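Local coordinates for protein (S)-ureidoglycine--glyoxylate transaminase (Bacillus subtilis, PDB 3ISL) that catalyses the pyridoxal-phosphate-dependent transfer of an amino group from (S)-ureidoglycine to glyoxylate, giving oxalurate and glycine in purine catabolism, at residues 154-157 with 158-162; 181-184 with 185-188; 334-337 with 338-341; 367-370 with 371-374. All coordinates share one frame; numbering follows the deposited sequence.

Interaction 1. Residues 154-157 with 158-162; sequences PLKA and IGEAC
G159, E160 and A161 each reach back four residues to L155, K156 and A157, so the chain winds into the first turn of a helix; the bond from G159 N to L155 O is 3.0 Å long and nearly straight at 174°. One residue earlier the ladder has not yet closed: a water accepts from I158 N at 3.0 Å and gives a weak bond to P154 O, bridging the chain where it enters the helix. On the outer surface K156 and E160 repeat the four-residue spacing with their side chains. K156 sends CG away from its backbone N (chi1 -179°) and runs extended until a bend at chi4 brings NZ to E160 OE2 at 3.1 Å. The ammonium meets that oxygen from above the carboxylate plane, and the two chains run at a slant to each other. I158 faces inward, its CD1 lying 3.6 Å from P154 O and its side chain packing on M142 and F169 of the central sheet, while L155 is turned onto V171. A polar side carrying K156 and E160 and an apolar side set on the sheet make this an amphipathic helix of an alpha/beta domain.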
loop_
_atom_site.group_PDB
_atom_site.type_symbol
_atom_site.label_atom_id
_atom_site.label_comp_id
_atom_site.label_asym_id
_atom_site.label_seq_id
_atom_site.Cartn_x
_atom_site.Cartn_y
_atom_site.Cartn_z
ATOM N N PRO A 154 5.767 -5.121 -28.793
ATOM C CA PRO A 154 5.899 -6.570 -28.915
ATOM C C PRO A 154 6.969 -7.095 -27.951
ATOM O O PRO A 154 8.100 -6.510 -27.842
ATOM C CB PRO A 154 6.349 -6.763 -30.396
ATOM C CG PRO A 154 5.685 -5.618 -31.072
ATOM C CD PRO A 154 5.878 -4.478 -30.126
ATOM N N LEU A 155 6.625 -8.149 -27.221
ATOM C CA LEU A 155 7.554 -8.705 -26.229
ATOM C C LEU A 155 8.172 -10.097 -26.506
ATOM O O LEU A 155 9.137 -10.443 -25.868
ATOM C CB LEU A 155 6.903 -8.724 -24.827
ATOM C CG LEU A 155 6.372 -7.384 -24.301
ATOM C CD1 LEU A 155 5.735 -7.645 -22.951
ATOM C CD2 LEU A 155 7.429 -6.220 -24.261
ATOM N N LYS A 156 7.565 -10.912 -27.356
ATOM C CA LYS A 156 7.941 -12.318 -27.461
ATOM C C LYS A 156 9.401 -12.470 -27.971
ATOM O O LYS A 156 10.187 -13.268 -27.429
ATOM C CB LYS A 156 6.977 -13.095 -28.413
ATOM C CG LYS A 156 7.217 -14.648 -28.635
ATOM C CD LYS A 156 5.935 -15.254 -29.388
ATOM C CE LYS A 156 6.011 -16.752 -29.806
ATOM N NZ LYS A 156 6.611 -17.455 -28.658
ATOM N N ALA A 157 9.723 -11.756 -29.041
ATOM C CA ALA A 157 11.069 -11.930 -29.657
ATOM C C ALA A 157 12.150 -11.509 -28.617
ATOM O O ALA A 157 13.225 -12.147 -28.476
ATOM C CB ALA A 157 11.159 -11.149 -31.013
ATOM N N ILE A 158 11.802 -10.513 -27.826
ATOM C CA ILE A 158 12.728 -9.991 -26.822
ATOM C C ILE A 158 12.924 -11.002 -25.672
ATOM O O ILE A 158 14.032 -11.314 -25.311
ATOM C CB ILE A 158 12.251 -8.605 -26.308
ATOM C CG1 ILE A 158 12.456 -7.593 -27.430
ATOM C CG2 ILE A 158 13.087 -8.183 -24.992
ATOM C CD1 ILE A 158 11.661 -6.283 -27.235
ATOM N N GLY A 159 11.843 -11.536 -25.144
ATOM C CA GLY A 159 11.928 -12.588 -24.131
ATOM C C GLY A 159 12.662 -13.833 -24.599
ATOM O O GLY A 159 13.490 -14.369 -23.868
ATOM N N GLU A 160 12.410 -14.268 -25.825
ATOM C CA GLU A 160 13.186 -15.369 -26.399
ATOM C C GLU A 160 14.682 -15.118 -26.438
ATOM O O GLU A 160 15.476 -16.031 -26.111
ATOM C CB GLU A 160 12.648 -15.766 -27.778
ATOM C CG GLU A 160 11.507 -16.750 -27.484
ATOM C CD GLU A 160 10.546 -16.956 -28.598
ATOM O OE1 GLU A 160 10.607 -16.235 -29.624
ATOM O OE2 GLU A 160 9.708 -17.879 -28.421
ATOM N N ALA A 161 15.086 -13.896 -26.761
ATOM C CA ALA A 161 16.536 -13.608 -26.787
ATOM C C ALA A 161 17.056 -13.585 -25.326
ATOM O O ALA A 161 18.176 -13.994 -25.095
ATOM C CB ALA A 161 16.824 -12.269 -27.504
ATOM N N CYS A 162 16.240 -13.124 -24.366
ATOM C CA CYS A 162 16.685 -12.958 -22.942
ATOM C C CYS A 162 16.969 -14.338 -22.394
ATOM O O CYS A 162 18.026 -14.561 -21.809
ATOM C CB CYS A 162 15.638 -12.242 -22.051
ATOM S SG CYS A 162 15.504 -10.463 -22.368
HETATM O O HOH W 1 9.755 -8.546 -28.828
#

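Interaction 2. Residues 181-184 with 185-188; sequences EVKV and DEWK
The aromatic contact joins K183 to W187. K183 CB sits 3.9 Å from the centroid of the five-membered indole ring, 11° off its normal, a CH-pi contact over the face. Further along the lysine, CD lies 3.8 Å from W187 NE1, so the aliphatic chain crosses the indole at a slant. The backbone amide of K183 and the carbonyl carbon of V182 cover the same face, and V182 CB touches W187 CZ3 more distantly. E181 brings OE1 to 3.7 Å from W187 CZ2, its carboxylate plane turned 54° from the ring.

Charge pairing continues from the end of that lysine. With CG beside its backbone N (chi1 -55°), K183 runs alongside E186, and NZ reaches OE2 of E186 at 3.5 Å; a long pairing with E181 OE2 completes the network.

Backbone bonding fixes the bend: W187 N donates to K183 O at 3.0 Å, and K188 N to D185 O closes a type I turn. D185 points away from K183, its carboxylate held by T59 OG1 and K60 N.

An alanine in place of W187 would probably leave the K183 methylenes without their flat support and the lysine freer to turn away from E186. The type I turn D185-K188, which contains W187, with K183 laid over the indole, shapes the loop joining strands 168-172 and 191-193 of the central sheet.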
loop_
_atom_site.group_PDB
_atom_site.type_symbol
_atom_site.label_atom_id
_atom_site.label_comp_id
_atom_site.label_asym_id
_atom_site.label_seq_id
_atom_site.Cartn_x
_atom_site.Cartn_y
_atom_site.Cartn_z
ATOM N N GLU A 181 -3.539 -8.627 -24.148
ATOM C CA GLU A 181 -2.917 -9.922 -23.943
ATOM C C GLU A 181 -1.647 -9.736 -23.165
ATOM O O GLU A 181 -0.834 -8.934 -23.550
ATOM C CB GLU A 181 -2.525 -10.518 -25.292
ATOM C CG GLU A 181 -3.362 -11.637 -25.690
ATOM C CD GLU A 181 -2.802 -12.250 -26.939
ATOM O OE1 GLU A 181 -1.605 -11.974 -27.275
ATOM O OE2 GLU A 181 -3.580 -12.963 -27.610
ATOM N N VAL A 182 -1.481 -10.474 -22.083
ATOM C CA VAL A 182 -0.136 -10.675 -21.537
ATOM C C VAL A 182 0.155 -12.149 -21.334
ATOM O O VAL A 182 -0.606 -12.842 -20.716
ATOM C CB VAL A 182 0.350 -9.648 -20.432
ATOM C CG1 VAL A 182 -0.608 -8.571 -20.084
ATOM C CG2 VAL A 182 1.285 -10.188 -19.309
ATOM N N LYS A 183 1.232 -12.647 -21.919
ATOM C CA LYS A 183 1.382 -14.081 -21.864
ATOM C C LYS A 183 2.753 -14.332 -21.278
ATOM O O LYS A 183 3.736 -14.373 -22.008
ATOM C CB LYS A 183 1.181 -14.691 -23.293
ATOM C CG LYS A 183 -0.150 -14.332 -23.989
ATOM C CD LYS A 183 -0.075 -14.845 -25.501
ATOM C CE LYS A 183 -1.384 -15.509 -25.998
ATOM N NZ LYS A 183 -1.219 -16.055 -27.509
ATOM N N VAL A 184 2.850 -14.443 -19.956
ATOM C CA VAL A 184 4.165 -14.551 -19.420
ATOM C C VAL A 184 4.940 -15.818 -19.754
ATOM O O VAL A 184 6.151 -15.710 -20.006
ATOM C CB VAL A 184 4.415 -14.034 -17.925
ATOM C CG1 VAL A 184 3.515 -12.837 -17.457
ATOM C CG2 VAL A 184 4.731 -15.141 -16.920
ATOM N N ASP A 185 4.309 -16.995 -19.729
ATOM C CA ASP A 185 5.040 -18.199 -20.166
ATOM C C ASP A 185 5.411 -18.170 -21.629
ATOM O O ASP A 185 6.599 -18.351 -21.978
ATOM C CB ASP A 185 4.326 -19.507 -19.799
ATOM C CG ASP A 185 4.342 -19.736 -18.286
ATOM O OD1 ASP A 185 4.928 -18.894 -17.584
ATOM O OD2 ASP A 185 3.765 -20.701 -17.792
ATOM N N GLU A 186 4.421 -17.889 -22.468
ATOM C CA GLU A 186 4.656 -17.892 -23.907
ATOM C C GLU A 186 5.716 -16.879 -24.353
ATOM O O GLU A 186 6.426 -17.134 -25.313
ATOM C CB GLU A 186 3.363 -17.618 -24.673
ATOM C CG GLU A 186 2.727 -18.896 -25.095
ATOM C CD GLU A 186 1.501 -18.706 -26.019
ATOM O OE1 GLU A 186 0.400 -19.166 -25.591
ATOM O OE2 GLU A 186 1.651 -18.079 -27.123
ATOM N N TRP A 187 5.813 -15.735 -23.667
ATOM C CA TRP A 187 6.720 -14.691 -24.121
ATOM C C TRP A 187 8.045 -14.742 -23.379
ATOM O O TRP A 187 8.869 -13.849 -23.528
ATOM C CB TRP A 187 6.045 -13.323 -23.982
ATOM C CG TRP A 187 4.850 -13.161 -24.856
ATOM C CD1 TRP A 187 4.465 -13.956 -25.906
ATOM C CD2 TRP A 187 3.884 -12.105 -24.780
ATOM N NE1 TRP A 187 3.340 -13.459 -26.479
ATOM C CE2 TRP A 187 2.957 -12.320 -25.820
ATOM C CE3 TRP A 187 3.716 -11.012 -23.930
ATOM C CZ2 TRP A 187 1.816 -11.484 -26.028
ATOM C CZ3 TRP A 187 2.598 -10.160 -24.141
ATOM C CH2 TRP A 187 1.677 -10.406 -25.208
ATOM N N LYS A 188 8.222 -15.775 -22.539
ATOM C CA LYS A 188 9.443 -16.014 -21.821
ATOM C C LYS A 188 9.761 -14.782 -20.975
ATOM O O LYS A 188 10.899 -14.307 -20.925
ATOM C CB LYS A 188 10.624 -16.313 -22.779
ATOM C CG LYS A 188 10.423 -17.492 -23.780
ATOM C CD LYS A 188 10.096 -18.823 -23.153
ATOM C CE LYS A 188 10.618 -20.002 -24.000
ATOM N NZ LYS A 188 10.165 -19.851 -25.393
#

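Interaction 3. Residues 334-337 with 338-341; sequences DGES and VRDM
E336 OE2 is gripped by two nitrogens of R339: NH2 at 2.6 Å and NE at 2.7 Å. The arginine therefore approaches side-on and spends both donors on one oxygen rather than pairing them with two. That oxygen lies within 3° of the guanidinium plane, yet the carboxylate is turned 49° against it. NH2 arrives nearly in line with the C-O bond, whereas NE comes from above the carboxylate plane. Bends make this possible: the glutamate folds at chi2 (51°) and the arginine at chi3, leaving two side chains that point the same way side by side. E336 OE1 is hydrogen-bonded to S352 OG, which should restrain the carboxylate's rotation.

D340 stands over a guanidinium face, OD2 being 3.7 Å from R339 NH2; no N-H points at it, and this is a long pairing, of charge alone. D340 also has a like-charged neighbour, with E336 OE2 4.2 Å from D340 OD2.

At the start of the helix D334 is the cap, OD1 accepting weakly from the amides of E336 and S337, and V338 N to D334 O begins the regular ladder. V338 turns inward onto V386 and L387 of helix 373-389. The chemistry implies that R339 probably offsets the repulsion between E336 and D340, while the negative charge of D334 at the N-terminus probably interacts favourably with the helix dipole.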
loop_
_atom_site.group_PDB
_atom_site.type_symbol
_atom_site.label_atom_id
_atom_site.label_comp_id
_atom_site.label_asym_id
_atom_site.label_seq_id
_atom_site.Cartn_x
_atom_site.Cartn_y
_atom_site.Cartn_z
ATOM N N ASP A 334 -6.996 25.517 -25.968
ATOM C CA ASP A 334 -6.291 25.301 -24.726
ATOM C C ASP A 334 -6.768 23.931 -24.191
ATOM O O ASP A 334 -7.912 23.767 -23.805
ATOM C CB ASP A 334 -6.586 26.462 -23.758
ATOM C CG ASP A 334 -6.050 26.214 -22.342
ATOM O OD1 ASP A 334 -5.579 25.088 -22.045
ATOM O OD2 ASP A 334 -6.114 27.160 -21.525
ATOM N N GLY A 335 -5.885 22.952 -24.246
ATOM C CA GLY A 335 -6.220 21.580 -23.902
ATOM C C GLY A 335 -6.541 21.427 -22.421
ATOM O O GLY A 335 -7.342 20.541 -22.022
ATOM N N GLU A 336 -5.918 22.262 -21.597
ATOM C CA GLU A 336 -6.199 22.214 -20.175
ATOM C C GLU A 336 -7.611 22.767 -19.899
ATOM O O GLU A 336 -8.288 22.291 -18.996
ATOM C CB GLU A 336 -5.120 22.983 -19.394
ATOM C CG GLU A 336 -4.806 22.412 -17.978
ATOM C CD GLU A 336 -4.497 20.875 -17.973
ATOM O OE1 GLU A 336 -3.962 20.359 -18.984
ATOM O OE2 GLU A 336 -4.798 20.195 -16.949
ATOM N N SER A 337 -8.021 23.781 -20.677
ATOM C CA SER A 337 -9.305 24.450 -20.455
ATOM C C SER A 337 -10.367 23.438 -20.802
ATOM O O SER A 337 -11.369 23.338 -20.071
ATOM C CB SER A 337 -9.454 25.695 -21.333
ATOM O OG SER A 337 -10.790 26.177 -21.367
ATOM N N VAL A 338 -10.139 22.696 -21.901
ATOM C CA VAL A 338 -11.058 21.627 -22.328
ATOM C C VAL A 338 -11.209 20.539 -21.298
ATOM O O VAL A 338 -12.318 20.125 -21.022
ATOM C CB VAL A 338 -10.700 21.019 -23.681
ATOM C CG1 VAL A 338 -11.476 19.704 -23.851
ATOM C CG2 VAL A 338 -11.015 22.074 -24.851
ATOM N N ARG A 339 -10.102 20.123 -20.694
ATOM C CA ARG A 339 -10.112 19.062 -19.690
ATOM C C ARG A 339 -10.835 19.493 -18.399
ATOM O O ARG A 339 -11.643 18.710 -17.810
ATOM C CB ARG A 339 -8.694 18.539 -19.432
ATOM C CG ARG A 339 -8.577 17.665 -18.189
ATOM C CD ARG A 339 -7.135 17.155 -17.980
ATOM N NE ARG A 339 -6.466 18.079 -17.073
ATOM C CZ ARG A 339 -6.605 18.037 -15.749
ATOM N NH1 ARG A 339 -7.346 17.067 -15.192
ATOM N NH2 ARG A 339 -5.997 18.958 -14.990
ATOM N N ASP A 340 -10.520 20.703 -17.943
ATOM C CA ASP A 340 -11.150 21.280 -16.753
ATOM C C ASP A 340 -12.680 21.407 -16.935
ATOM O O ASP A 340 -13.426 21.106 -16.009
ATOM C CB ASP A 340 -10.540 22.691 -16.418
ATOM C CG ASP A 340 -9.064 22.605 -15.945
ATOM O OD1 ASP A 340 -8.400 23.675 -15.871
ATOM O OD2 ASP A 340 -8.579 21.465 -15.635
ATOM N N MET A 341 -13.130 21.863 -18.104
ATOM C CA MET A 341 -14.573 22.048 -18.363
ATOM C C MET A 341 -15.353 20.720 -18.442
ATOM O O MET A 341 -16.498 20.609 -17.957
ATOM C CB MET A 341 -14.834 22.918 -19.620
ATOM C CG MET A 341 -16.325 23.266 -19.792
ATOM S SD MET A 341 -16.667 24.156 -21.352
ATOM C CE MET A 341 -16.004 25.776 -20.905
#

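Interaction 4. Residues 367-370 with 371-374; sequences MGYS and CRKE
Over one face of the R372 guanidinium lies the rim of the Y369 ring, CE2 standing 3.2 Å above the plane, and at the guanidinium edge, in plane, is the carbonyl carbon of Y369. The two planes are 32° apart, and R372 CD sits over a ring face near its rim. This is an overlap at the margins, not a centred stack. Of the guanidinium atoms NH1 comes nearest the ring, 3.3 Å from Y369 CE2.

The same nitrogen is anchored to the tyrosine's backbone: NH1 donates to Y369 O at 2.9 Å, with the donor above the carbonyl plane though the oxygen stays near the guanidinium plane. CG of R372 is placed between the backbone N and the carbonyl carbon (chi1 77°), and the chain then extends to NE, folding the arginine back along the preceding residues. NH1 also forms a salt bridge with E21, its strongest partner, while NE and E374 OE1 make a long pairing.

The backbone itself turns sharply. C371 N donates to G368 O at 2.9 Å, and the weak bond from R372 N to S370 O closes an inverse gamma turn. S370 OG is hydrogen-bonded to I14 O and E21 N.

A leucine at R372 would probably cost E21 this salt-bridge partner and Y369 O this donor. The motif is an inverse gamma turn centred on C371 and leading into R372, the N-cap of helix 373-389, on a segment whose M367 side chain lies about 4 Å from that of K198, the cofactor-attachment lysine.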
loop_
_atom_site.group_PDB
_atom_site.type_symbol
_atom_site.label_atom_id
_atom_site.label_comp_id
_atom_site.label_asym_id
_atom_site.label_seq_id
_atom_site.Cartn_x
_atom_site.Cartn_y
_atom_site.Cartn_z
ATOM N N MET A 367 -10.428 1.430 -20.075
ATOM C CA MET A 367 -9.870 0.321 -19.320
ATOM C C MET A 367 -10.878 -0.278 -18.335
ATOM O O MET A 367 -11.519 0.483 -17.588
ATOM C CB MET A 367 -8.690 0.847 -18.434
ATOM C CG MET A 367 -7.470 1.404 -19.257
ATOM S SD MET A 367 -6.388 2.259 -18.135
ATOM C CE MET A 367 -4.799 2.056 -18.995
ATOM N N GLY A 368 -10.958 -1.623 -18.244
ATOM C CA GLY A 368 -11.713 -2.206 -17.192
ATOM C C GLY A 368 -13.181 -1.805 -17.190
ATOM O O GLY A 368 -13.846 -1.771 -18.247
ATOM N N TYR A 369 -13.700 -1.480 -16.013
ATOM C CA TYR A 369 -15.133 -1.185 -15.874
ATOM C C TYR A 369 -15.509 0.100 -16.627
ATOM O O TYR A 369 -16.656 0.277 -17.000
ATOM C CB TYR A 369 -15.494 -1.025 -14.396
ATOM C CG TYR A 369 -17.003 -0.941 -14.222
ATOM C CD1 TYR A 369 -17.809 -2.096 -14.413
ATOM C CD2 TYR A 369 -17.617 0.259 -13.940
ATOM C CE1 TYR A 369 -19.176 -2.040 -14.296
ATOM C CE2 TYR A 369 -19.022 0.334 -13.836
ATOM C CZ TYR A 369 -19.787 -0.818 -14.035
ATOM O OH TYR A 369 -21.167 -0.754 -13.897
ATOM N N SER A 370 -14.565 1.044 -16.744
ATOM C CA SER A 370 -14.718 2.268 -17.572
ATOM C C SER A 370 -14.840 2.001 -19.095
ATOM O O SER A 370 -15.316 2.880 -19.912
ATOM C CB SER A 370 -13.485 3.157 -17.294
ATOM O OG SER A 370 -13.659 3.880 -16.049
ATOM N N CYS A 371 -14.409 0.803 -19.498
ATOM C CA CYS A 371 -14.421 0.430 -20.905
ATOM C C CYS A 371 -15.818 -0.130 -21.198
ATOM O O CYS A 371 -16.017 -1.371 -21.240
ATOM C CB CYS A 371 -13.327 -0.610 -21.190
ATOM S SG CYS A 371 -13.225 -1.022 -22.921
ATOM N N ARG A 372 -16.800 0.769 -21.339
ATOM C CA ARG A 372 -18.163 0.301 -21.553
ATOM C C ARG A 372 -18.911 1.282 -22.406
ATOM O O ARG A 372 -18.575 2.473 -22.464
ATOM C CB ARG A 372 -18.901 -0.047 -20.233
ATOM C CG ARG A 372 -19.419 1.202 -19.427
ATOM C CD ARG A 372 -19.991 0.704 -18.052
ATOM N NE ARG A 372 -20.607 1.819 -17.331
ATOM C CZ ARG A 372 -19.911 2.598 -16.532
ATOM N NH1 ARG A 372 -18.612 2.317 -16.380
ATOM N NH2 ARG A 372 -20.497 3.585 -15.833
ATOM N N LYS A 373 -19.917 0.780 -23.124
ATOM C CA LYS A 373 -20.557 1.624 -24.133
ATOM C C LYS A 373 -21.128 2.929 -23.608
ATOM O O LYS A 373 -21.004 3.945 -24.276
ATOM C CB LYS A 373 -21.632 0.859 -24.842
ATOM C CG LYS A 373 -22.987 0.818 -24.131
ATOM C CD LYS A 373 -23.933 -0.172 -24.914
ATOM C CE LYS A 373 -24.158 0.406 -26.285
ATOM N NZ LYS A 373 -23.153 1.552 -26.321
ATOM N N GLU A 374 -21.689 2.935 -22.397
ATOM C CA GLU A 374 -22.259 4.158 -21.827
ATOM C C GLU A 374 -21.198 5.280 -21.662
ATOM O O GLU A 374 -21.476 6.479 -21.942
ATOM C CB GLU A 374 -22.956 3.880 -20.459
ATOM C CG GLU A 374 -24.204 2.946 -20.592
ATOM C CD GLU A 374 -23.848 1.460 -20.386
ATOM O OE1 GLU A 374 -22.676 1.033 -20.557
ATOM O OE2 GLU A 374 -24.753 0.713 -20.031
#

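All four contacts are local, and they follow in series along the chain within the class-V aminotransferase fold. Interactions 1 and 2 are neighbours, their centres about 10 Å apart: K156 CB packs on W187 CD1, at 3.7 Å, which holds helix 156-164 and the loop before strand 191-193 together beside the large mixed sheet. Interactions 3 and 4 lie about 22 Å apart between centres; they do not touch, but helix 373-389, which starts in interaction 4, also carries residues on which interaction 3 packs. About 40 Å separates the centres of interactions 1 and 3, across the chain's centre. Interaction 4 thus joins the helix packed by interaction 3 to the segment near the cofactor.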